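Local coordinates for protein ML032222a iGluR (Mnemiopsis leidyi, PDB 4YKI) that probably serves as an ionotropic glutamate receptor subunit of a glycine-activated ion channel, its ligand-binding domain holding glycine in the cleft between two lobes, at residues D91-S96 with F212-G217; G13-Q18 with I56-R61. One frame throughout, in Å; residues are numbered along the deposited sequence. Where two conformers were deposited one is given.

Interaction 1 (D91-S96 with F212-G217). With MG (magnesium ion), chain D; GLY (glycine), chain E.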
ATOM      1  N   ASP B  91      -7.956  11.444  -1.108  1.00 10.58           N
ATOM      2  CA  ASP B  91      -7.965   9.986  -0.965  1.00 10.55           C
ATOM      3  C   ASP B  91      -8.473   9.372  -2.257  1.00 10.35           C
ATOM      4  O   ASP B  91      -9.642   9.026  -2.378  1.00 11.63           O
ATOM      5  CB  ASP B  91      -8.810   9.566   0.233  1.00 11.38           C
ATOM      6  CG  ASP B  91     -10.258  10.045   0.172  1.00 11.08           C
ATOM      7  OD1 ASP B  91     -10.508  11.242  -0.113  1.00 12.02           O
ATOM      8  OD2 ASP B  91     -11.157   9.190   0.460  1.00 11.52           O
ATOM      9  N   LEU B  92      -7.577   9.229  -3.228  1.00 10.73           N
ATOM     10  CA  LEU B  92      -7.965   8.715  -4.541  1.00 10.17           C
ATOM     11  C   LEU B  92      -7.727   7.209  -4.566  1.00 10.35           C
ATOM     12  O   LEU B  92      -6.583   6.741  -4.535  1.00 10.77           O
ATOM     13  CB  LEU B  92      -7.224   9.384  -5.700  1.00  9.87           C
ATOM     14  CG  LEU B  92      -7.800   9.086  -7.087  1.00 10.50           C
ATOM     15  CD1 LEU B  92      -9.190   9.693  -7.279  1.00 11.20           C
ATOM     16  CD2 LEU B  92      -6.856   9.570  -8.154  1.00 11.47           C
ATOM     17  N   SER B  93      -8.807   6.441  -4.652  1.00 10.15           N
ATOM     18  CA  SER B  93      -8.704   4.985  -4.615  1.00 10.73           C
ATOM     19  C   SER B  93      -8.108   4.441  -5.896  1.00  9.75           C
ATOM     20  O   SER B  93      -8.394   4.918  -6.998  1.00 10.45           O
ATOM     21  CB  SER B  93     -10.075   4.387  -4.412  1.00 10.52           C
ATOM     22  OG  SER B  93     -10.631   4.935  -3.233  1.00 10.70           O
ATOM     23  N   THR B  94      -7.288   3.404  -5.743  1.00 10.81           N
ATOM     24  CA  THR B  94      -6.679   2.714  -6.875  1.00 10.80           C
ATOM     25  C   THR B  94      -7.628   1.688  -7.466  1.00 11.23           C
ATOM     26  O   THR B  94      -8.105   0.792  -6.750  1.00 12.36           O
ATOM     27  CB  THR B  94      -5.350   2.052  -6.480  1.00 11.87           C
ATOM     28  OG1 THR B  94      -5.557   1.160  -5.376  1.00 12.01           O
ATOM     29  CG2 THR B  94      -4.334   3.109  -6.107  1.00 12.02           C
ATOM     30  N   ASN B  95      -7.922   1.837  -8.764  1.00 11.13           N
ATOM     31  CA  ASN B  95      -8.662   0.820  -9.516  1.00 10.98           C
ATOM     32  C   ASN B  95      -8.149   0.717 -10.942  1.00 11.74           C
ATOM     33  O   ASN B  95      -7.523   1.629 -11.466  1.00 11.19           O
ATOM     34  CB  ASN B  95     -10.202   0.967  -9.419  1.00 11.32           C
ATOM     35  CG  ASN B  95     -10.757   2.205 -10.092  1.00 11.16           C
ATOM     36  OD1 ASN B  95     -10.537   2.432 -11.272  1.00 12.46           O
ATOM     37  ND2 ASN B  95     -11.569   2.959  -9.354  1.00 11.65           N
ATOM     38  N   SER B  96      -8.391  -0.434 -11.543  0.77 11.40           N
ATOM     39  CA  SER B  96      -7.861  -0.734 -12.860  0.77 12.06           C
ATOM     40  C   SER B  96      -8.443   0.184 -13.944  0.77 12.22           C
ATOM     41  O   SER B  96      -7.753   0.549 -14.889  0.77 12.14           O
ATOM     42  CB  SER B  96      -8.089  -2.204 -13.203  0.77 13.61           C
ATOM     43  OG  SER B  96      -7.280  -3.049 -12.390  0.77 13.89           O
ATOM     44  N   PHE B 212      -7.441  -2.280  -1.797  1.00 13.54           N
ATOM     45  CA  PHE B 212      -6.940  -1.201  -2.638  1.00 12.35           C
ATOM     46  C   PHE B 212      -6.203  -0.174  -1.768  1.00 11.67           C
ATOM     47  O   PHE B 212      -6.044  -0.372  -0.569  1.00 12.27           O
ATOM     48  CB  PHE B 212      -8.073  -0.589  -3.487  1.00 11.49           C
ATOM     49  CG  PHE B 212      -9.194  -0.003  -2.681  1.00 12.40           C
ATOM     50  CD1 PHE B 212     -10.242  -0.782  -2.275  1.00 12.85           C
ATOM     51  CD2 PHE B 212      -9.191   1.340  -2.333  1.00 11.83           C
ATOM     52  CE1 PHE B 212     -11.265  -0.260  -1.526  1.00 14.33           C
ATOM     53  CE2 PHE B 212     -10.207   1.871  -1.569  1.00 13.25           C
ATOM     54  CZ  PHE B 212     -11.250   1.058  -1.168  1.00 13.59           C
ATOM     55  N   GLU B 213      -5.725   0.882  -2.408  1.00 11.63           N
ATOM     56  CA  GLU B 213      -4.952   1.934  -1.763  1.00 11.32           C
ATOM     57  C   GLU B 213      -5.607   3.272  -2.006  1.00 10.66           C
ATOM     58  O   GLU B 213      -6.309   3.472  -3.003  1.00 11.58           O
ATOM     59  CB  GLU B 213      -3.585   2.047  -2.426  1.00 11.71           C
ATOM     60  CG  GLU B 213      -2.685   0.884  -2.229  1.00 13.01           C
ATOM     61  CD  GLU B 213      -2.039   0.849  -0.861  1.00 13.21           C
ATOM     62  OE1 GLU B 213      -2.207   1.802  -0.054  1.00 13.87           O
ATOM     63  OE2 GLU B 213      -1.300  -0.135  -0.601  1.00 13.43           O
ATOM     64  N   TYR B 214      -5.311   4.220  -1.123  1.00 10.99           N
ATOM     65  CA  TYR B 214      -5.392   5.626  -1.435  1.00 10.07           C
ATOM     66  C   TYR B 214      -4.022   6.130  -1.894  1.00 10.47           C
ATOM     67  O   TYR B 214      -2.986   5.807  -1.305  1.00 10.95           O
ATOM     68  CB  TYR B 214      -5.841   6.449  -0.215  1.00 11.02           C
ATOM     69  CG  TYR B 214      -7.253   6.202   0.237  1.00 10.98           C
ATOM     70  CD1 TYR B 214      -8.268   5.950  -0.677  1.00 11.15           C
ATOM     71  CD2 TYR B 214      -7.576   6.243   1.577  1.00 11.22           C
ATOM     72  CE1 TYR B 214      -9.590   5.749  -0.243  1.00 11.43           C
ATOM     73  CE2 TYR B 214      -8.870   6.072   2.007  1.00 11.23           C
ATOM     74  CZ  TYR B 214      -9.873   5.814   1.109  1.00 11.54           C
ATOM     75  OH  TYR B 214     -11.137   5.633   1.601  1.00 11.82           O
ATOM     76  N   ALA B 215      -4.029   6.903  -2.970  1.00 10.39           N
ATOM     77  CA  ALA B 215      -2.842   7.490  -3.524  1.00 10.37           C
ATOM     78  C   ALA B 215      -3.248   8.821  -4.144  1.00 10.66           C
ATOM     79  O   ALA B 215      -4.422   9.208  -4.090  1.00 11.11           O
ATOM     80  CB  ALA B 215      -2.232   6.563  -4.562  1.00 10.75           C
ATOM     81  N   PHE B 216      -2.283   9.551  -4.692  1.00 10.33           N
ATOM     82  CA  PHE B 216      -2.596  10.723  -5.502  1.00  9.69           C
ATOM     83  C   PHE B 216      -2.639  10.276  -6.976  1.00 10.82           C
ATOM     84  O   PHE B 216      -2.005   9.285  -7.376  1.00 11.72           O
ATOM     85  CB  PHE B 216      -1.552  11.832  -5.288  1.00 11.02           C
ATOM     86  CG  PHE B 216      -1.597  12.512  -3.932  1.00 10.47           C
ATOM     87  CD1 PHE B 216      -2.614  12.314  -3.022  1.00 11.09           C
ATOM     88  CD2 PHE B 216      -0.591  13.391  -3.600  1.00 11.44           C
ATOM     89  CE1 PHE B 216      -2.614  12.974  -1.796  1.00 11.77           C
ATOM     90  CE2 PHE B 216      -0.594  14.053  -2.374  1.00 13.49           C
ATOM     91  CZ  PHE B 216      -1.624  13.835  -1.496  1.00 12.33           C
ATOM     92  N   GLY B 217      -3.383  11.020  -7.791  1.00 10.18           N
ATOM     93  CA  GLY B 217      -3.456  10.747  -9.222  1.00 11.01           C
ATOM     94  C   GLY B 217      -2.537  11.649 -10.021  1.00 10.51           C
ATOM     95  O   GLY B 217      -2.411  12.830  -9.711  1.00 10.97           O
TER
HETATM   96 MG    MG D 302      -0.479  -0.725   1.194  0.68 10.09          MG
HETATM   97  N   GLY E 301     -12.229   7.761  -2.394  1.00 13.64           N
HETATM   98  CA  GLY E 301     -13.274   7.769  -3.444  1.00 11.95           C
HETATM   99  C   GLY E 301     -12.739   7.562  -4.840  1.00 11.26           C
HETATM  100  O   GLY E 301     -13.572   7.454  -5.766  1.00 10.56           O
HETATM  101  OXT GLY E 301     -11.504   7.530  -5.028  1.00 11.53           O
HETATM  102  O   HOH W   1      -0.591   1.254   1.916  1.00 13.61           O
HETATM  103  O   HOH W   2      -0.268  -2.615   0.284  1.00 13.77           O
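Glu213 O is met by two groups of segment 91-96: Thr94 N gives it a hydrogen bond of 2.9 Å, nearly in line with the carbonyl, and Ser93 CA adds a C-H...O contact of 3.3 Å. Thr94 OG1 stands between its backbone N and carbonyl carbon (chi1 56°), which brings it to Glu213 N, whose hydrogen bond it accepts at 3.0 Å, a threonine hydroxyl doing the work of a strand carbonyl where strand 91-93 ends. Two residues back along 91-96, past the non-hydrogen-bonded pair Ser93/Tyr214, Leu92 and Ala215 form an antiparallel hydrogen-bonded pair. Asp91 CB lies 3.6 Å from the Tyr214 ring centroid, squarely over one face, while Ser93 OG meets the ring edge. Asp91 O accepts from the glycine ammonium, and Ser93 N gives OXT an almost straight bond of 2.9 Å (174°). Replacing Tyr214 by alanine would probably strip Asp91 CB of its aromatic floor and leave Glu188 OE1 without the tyrosine hydroxyl. Glu213 OE2 binds magnesium together with Asp110 and with Glu213 and Asp110 of the second subunit, whose Arg236 also bonds it. Strand 202-218 pairs further with strand 109-118, while helix 145-152 packs on Ser93 and Phe212 and helix 189-195 on Tyr214.

Interaction 2 (G13-Q18 with I56-R61); sequences GSVEEQ and IQPDDR
Ile56 and Gly13 form a parallel bridge at the ends of strands 52-56 and 9-13, neighbours in a three-stranded parallel sheet joined through helix 37-49 as a beta-alpha-beta crossover. Ile56 O receives a weak hydrogen bond from Ser14 N at 3.3 Å, the last backbone hydrogen bond between the two segments, and a C-H contact from Gly13 CA. The Gln57 side chain then lies along Ser14 and Val15. Its CG, anti to its own carbonyl carbon (chi1 -54°), rests 3.3 Å from Ser14 O, a buried carbonyl with no hydrogen-bond partner in the model. From there the extended side chain carries OE1 past Val15 CA to a water 2.6 Å from OE1, which in turn accepts from Glu16 N; a long, flexible glutamine suits this water-bridged edge. The Pro58 ring offers its CD methylene to Val15 CG1 at 3.7 Å, the two side chains roughly perpendicular, and Met76 of helix 75-81 touches both. Pro58 also starts a type I turn ending at Arg61, in which Asp60 fastens the loop by accepting from Gly75 N and Lys62 N. Arg61 folds back, laying one guanidinium face on Gln57 CB. Its NH1 reaches Pro58 O at 2.9 Å, and its backbone N reaches the same oxygen at 3.0 Å from the opposite face of the carbonyl plane.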
ATOM      1  N   GLY B  13      -6.240  18.818  -8.207  1.00 10.39           N
ATOM      2  CA  GLY B  13      -7.634  18.427  -8.124  1.00 10.71           C
ATOM      3  C   GLY B  13      -7.975  17.950  -6.730  1.00 10.36           C
ATOM      4  O   GLY B  13      -7.232  17.141  -6.153  1.00 10.73           O
ATOM      5  N   SER B  14      -9.103  18.395  -6.206  1.00  9.74           N
ATOM      6  CA  SER B  14      -9.565  17.934  -4.914  1.00 10.21           C
ATOM      7  C   SER B  14     -11.036  18.278  -4.734  1.00 10.80           C
ATOM      8  O   SER B  14     -11.612  19.060  -5.512  1.00 11.27           O
ATOM      9  CB  SER B  14      -8.733  18.536  -3.760  1.00 10.86           C
ATOM     10  OG  SER B  14      -8.816  17.720  -2.600  1.00 11.19           O
ATOM     11  N   VAL B  15     -11.623  17.665  -3.713  1.00 11.17           N
ATOM     12  CA  VAL B  15     -12.963  17.974  -3.233  1.00 11.61           C
ATOM     13  C   VAL B  15     -12.973  17.741  -1.726  1.00 11.55           C
ATOM     14  O   VAL B  15     -12.097  17.071  -1.197  1.00 11.82           O
ATOM     15  CB  VAL B  15     -14.066  17.083  -3.866  1.00 11.99           C
ATOM     16  CG1 VAL B  15     -14.195  17.317  -5.336  1.00 13.71           C
ATOM     17  CG2 VAL B  15     -13.864  15.598  -3.573  1.00 12.53           C
ATOM     18  N   GLU B  16     -13.981  18.245  -1.031  1.00 10.88           N
ATOM     19  CA  GLU B  16     -14.138  17.885   0.372  1.00 11.52           C
ATOM     20  C   GLU B  16     -14.416  16.393   0.513  1.00 12.11           C
ATOM     21  O   GLU B  16     -15.239  15.846  -0.198  1.00 12.14           O
ATOM     22  CB  GLU B  16     -15.251  18.672   1.043  1.00 12.58           C
ATOM     23  CG  GLU B  16     -15.525  18.278   2.478  1.00 13.55           C
ATOM     24  CD  GLU B  16     -16.305  19.362   3.183  1.00 15.32           C
ATOM     25  OE1 GLU B  16     -17.518  19.494   2.918  1.00 19.28           O
ATOM     26  OE2 GLU B  16     -15.702  20.148   3.917  1.00 16.28           O
ATOM     27  N   GLU B  17     -13.707  15.756   1.442  1.00 11.53           N
ATOM     28  CA  GLU B  17     -13.933  14.372   1.855  1.00 11.03           C
ATOM     29  C   GLU B  17     -13.274  14.211   3.223  1.00 10.85           C
ATOM     30  O   GLU B  17     -12.070  13.961   3.317  1.00 11.58           O
ATOM     31  CB  GLU B  17     -13.337  13.372   0.863  1.00 11.41           C
ATOM     32  CG  GLU B  17     -13.500  11.921   1.320  1.00 12.06           C
ATOM     33  CD  GLU B  17     -14.121  11.004   0.294  1.00 11.73           C
ATOM     34  OE1 GLU B  17     -15.178  11.356  -0.257  1.00 12.62           O
ATOM     35  OE2 GLU B  17     -13.570   9.902   0.055  1.00 11.98           O
ATOM     36  N   GLN B  18     -14.041  14.393   4.279  1.00 12.32           N
ATOM     37  CA  GLN B  18     -13.459  14.424   5.611  1.00 12.99           C
ATOM     38  C   GLN B  18     -13.015  13.008   5.976  1.00 12.55           C
ATOM     39  O   GLN B  18     -13.710  12.050   5.665  1.00 13.49           O
ATOM     40  CB  GLN B  18     -14.461  15.004   6.618  1.00 14.67           C
ATOM     41  CG  GLN B  18     -14.834  16.433   6.227  1.00 19.14           C
ATOM     42  CD  GLN B  18     -15.846  17.102   7.118  1.00 22.71           C
ATOM     43  OE1 GLN B  18     -16.200  16.601   8.178  1.00 23.66           O
ATOM     44  NE2 GLN B  18     -16.317  18.270   6.687  1.00 23.53           N
ATOM     45  N   ILE B  56      -8.373  22.922  -7.460  1.00 11.79           N
ATOM     46  CA  ILE B  56      -9.438  23.066  -8.457  1.00 12.08           C
ATOM     47  C   ILE B  56     -10.398  21.890  -8.295  1.00 11.66           C
ATOM     48  O   ILE B  56     -10.011  20.717  -8.396  1.00 12.09           O
ATOM     49  CB  ILE B  56      -8.885  23.087  -9.898  1.00 14.38           C
ATOM     50  CG1 ILE B  56      -7.924  24.282 -10.050  1.00 17.05           C
ATOM     51  CG2 ILE B  56     -10.033  23.108 -10.958  1.00 15.44           C
ATOM     52  CD1 ILE B  56      -7.406  24.544 -11.437  1.00 18.34           C
ATOM     53  N   GLN B  57     -11.656  22.218  -8.020  1.00 11.72           N
ATOM     54  CA  GLN B  57     -12.689  21.206  -7.904  1.00 11.62           C
ATOM     55  C   GLN B  57     -13.401  21.000  -9.225  1.00 12.22           C
ATOM     56  O   GLN B  57     -13.651  21.943  -9.946  1.00 13.52           O
ATOM     57  CB  GLN B  57     -13.709  21.624  -6.855  1.00 11.96           C
ATOM     58  CG  GLN B  57     -13.126  21.967  -5.516  1.00 12.69           C
ATOM     59  CD  GLN B  57     -14.190  22.048  -4.461  1.00 15.16           C
ATOM     60  OE1 GLN B  57     -14.869  21.060  -4.168  1.00 17.72           O
ATOM     61  NE2 GLN B  57     -14.357  23.233  -3.877  1.00 17.14           N
ATOM     62  N   PRO B  58     -13.776  19.759  -9.544  1.00 12.72           N
ATOM     63  CA  PRO B  58     -14.569  19.552 -10.758  1.00 13.23           C
ATOM     64  C   PRO B  58     -15.966  20.116 -10.580  1.00 14.39           C
ATOM     65  O   PRO B  58     -16.553  19.982  -9.505  1.00 14.41           O
ATOM     66  CB  PRO B  58     -14.621  18.032 -10.896  1.00 14.06           C
ATOM     67  CG  PRO B  58     -14.547  17.554  -9.492  1.00 13.59           C
ATOM     68  CD  PRO B  58     -13.601  18.513  -8.788  1.00 13.20           C
ATOM     69  N   ASP B  59     -16.493  20.741 -11.619  1.00 15.84           N
ATOM     70  CA  ASP B  59     -17.834  21.282 -11.553  1.00 17.50           C
ATOM     71  C   ASP B  59     -18.883  20.214 -11.202  1.00 15.98           C
ATOM     72  O   ASP B  59     -19.875  20.496 -10.529  1.00 18.77           O
ATOM     73  CB  ASP B  59     -18.178  21.940 -12.898  1.00 21.15           C
ATOM     74  CG  ASP B  59     -17.258  23.102 -13.239  1.00 25.65           C
ATOM     75  OD1 ASP B  59     -16.846  23.814 -12.306  1.00 25.39           O
ATOM     76  OD2 ASP B  59     -16.979  23.330 -14.445  1.00 28.22           O
ATOM     77  N   ASP B  60     -18.665  18.981 -11.644  1.00 13.25           N
ATOM     78  CA  ASP B  60     -19.628  17.918 -11.394  1.00 13.61           C
ATOM     79  C   ASP B  60     -19.525  17.347  -9.970  1.00 14.17           C
ATOM     80  O   ASP B  60     -20.370  16.561  -9.587  1.00 16.12           O
ATOM     81  CB  ASP B  60     -19.553  16.813 -12.474  1.00 13.35           C
ATOM     82  CG  ASP B  60     -18.220  16.054 -12.521  1.00 13.47           C
ATOM     83  OD1 ASP B  60     -17.428  16.102 -11.548  1.00 12.96           O
ATOM     84  OD2 ASP B  60     -18.015  15.373 -13.558  1.00 13.31           O
ATOM     85  N   ARG B  61     -18.499  17.756  -9.211  1.00 14.40           N
ATOM     86  CA  ARG B  61     -18.229  17.323  -7.834  1.00 15.94           C
ATOM     87  C   ARG B  61     -18.130  15.789  -7.672  1.00 14.15           C
ATOM     88  O   ARG B  61     -18.381  15.241  -6.612  1.00 15.40           O
ATOM     89  CB  ARG B  61     -19.183  18.005  -6.845  1.00 19.26           C
ATOM     90  CG  ARG B  61     -19.058  19.572  -6.771  1.00 21.05           C
ATOM     91  CD  ARG B  61     -17.671  20.048  -6.222  1.00 23.50           C
ATOM     92  NE  ARG B  61     -17.657  21.459  -5.810  1.00 24.83           N
ATOM     93  CZ  ARG B  61     -17.458  22.491  -6.627  1.00 23.54           C
ATOM     94  NH1 ARG B  61     -17.244  22.293  -7.917  1.00 21.53           N
ATOM     95  NH2 ARG B  61     -17.448  23.731  -6.149  1.00 25.87           N
TER
HETATM   96  O   HOH W   3     -16.113  19.888  -2.153  1.00 17.52           O

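Interaction 1 is wholly buried and joins two strands far apart in sequence, 91-93 and 202-218, by direct backbone and hydroxyl bonds. Interaction 2 is partly buried and smaller: it continues the ends of two neighbouring parallel strands into loops, with one weak backbone bond, a water bridge and a patch of apolar packing. Their elements differ, yet strand 9-13 reaches toward the first site through its following loop, since Ser14 OG bonds to Ala89 O, just before strand 91-93. Loop 13-18 also sends Glu17 to the glycine pocket, where its carboxylate comes close to that of Asp91 and pairs with Arg144. Thus 91-96 bonds the ligand largely through backbone atoms, whereas Glu17 of 13-18 touches it.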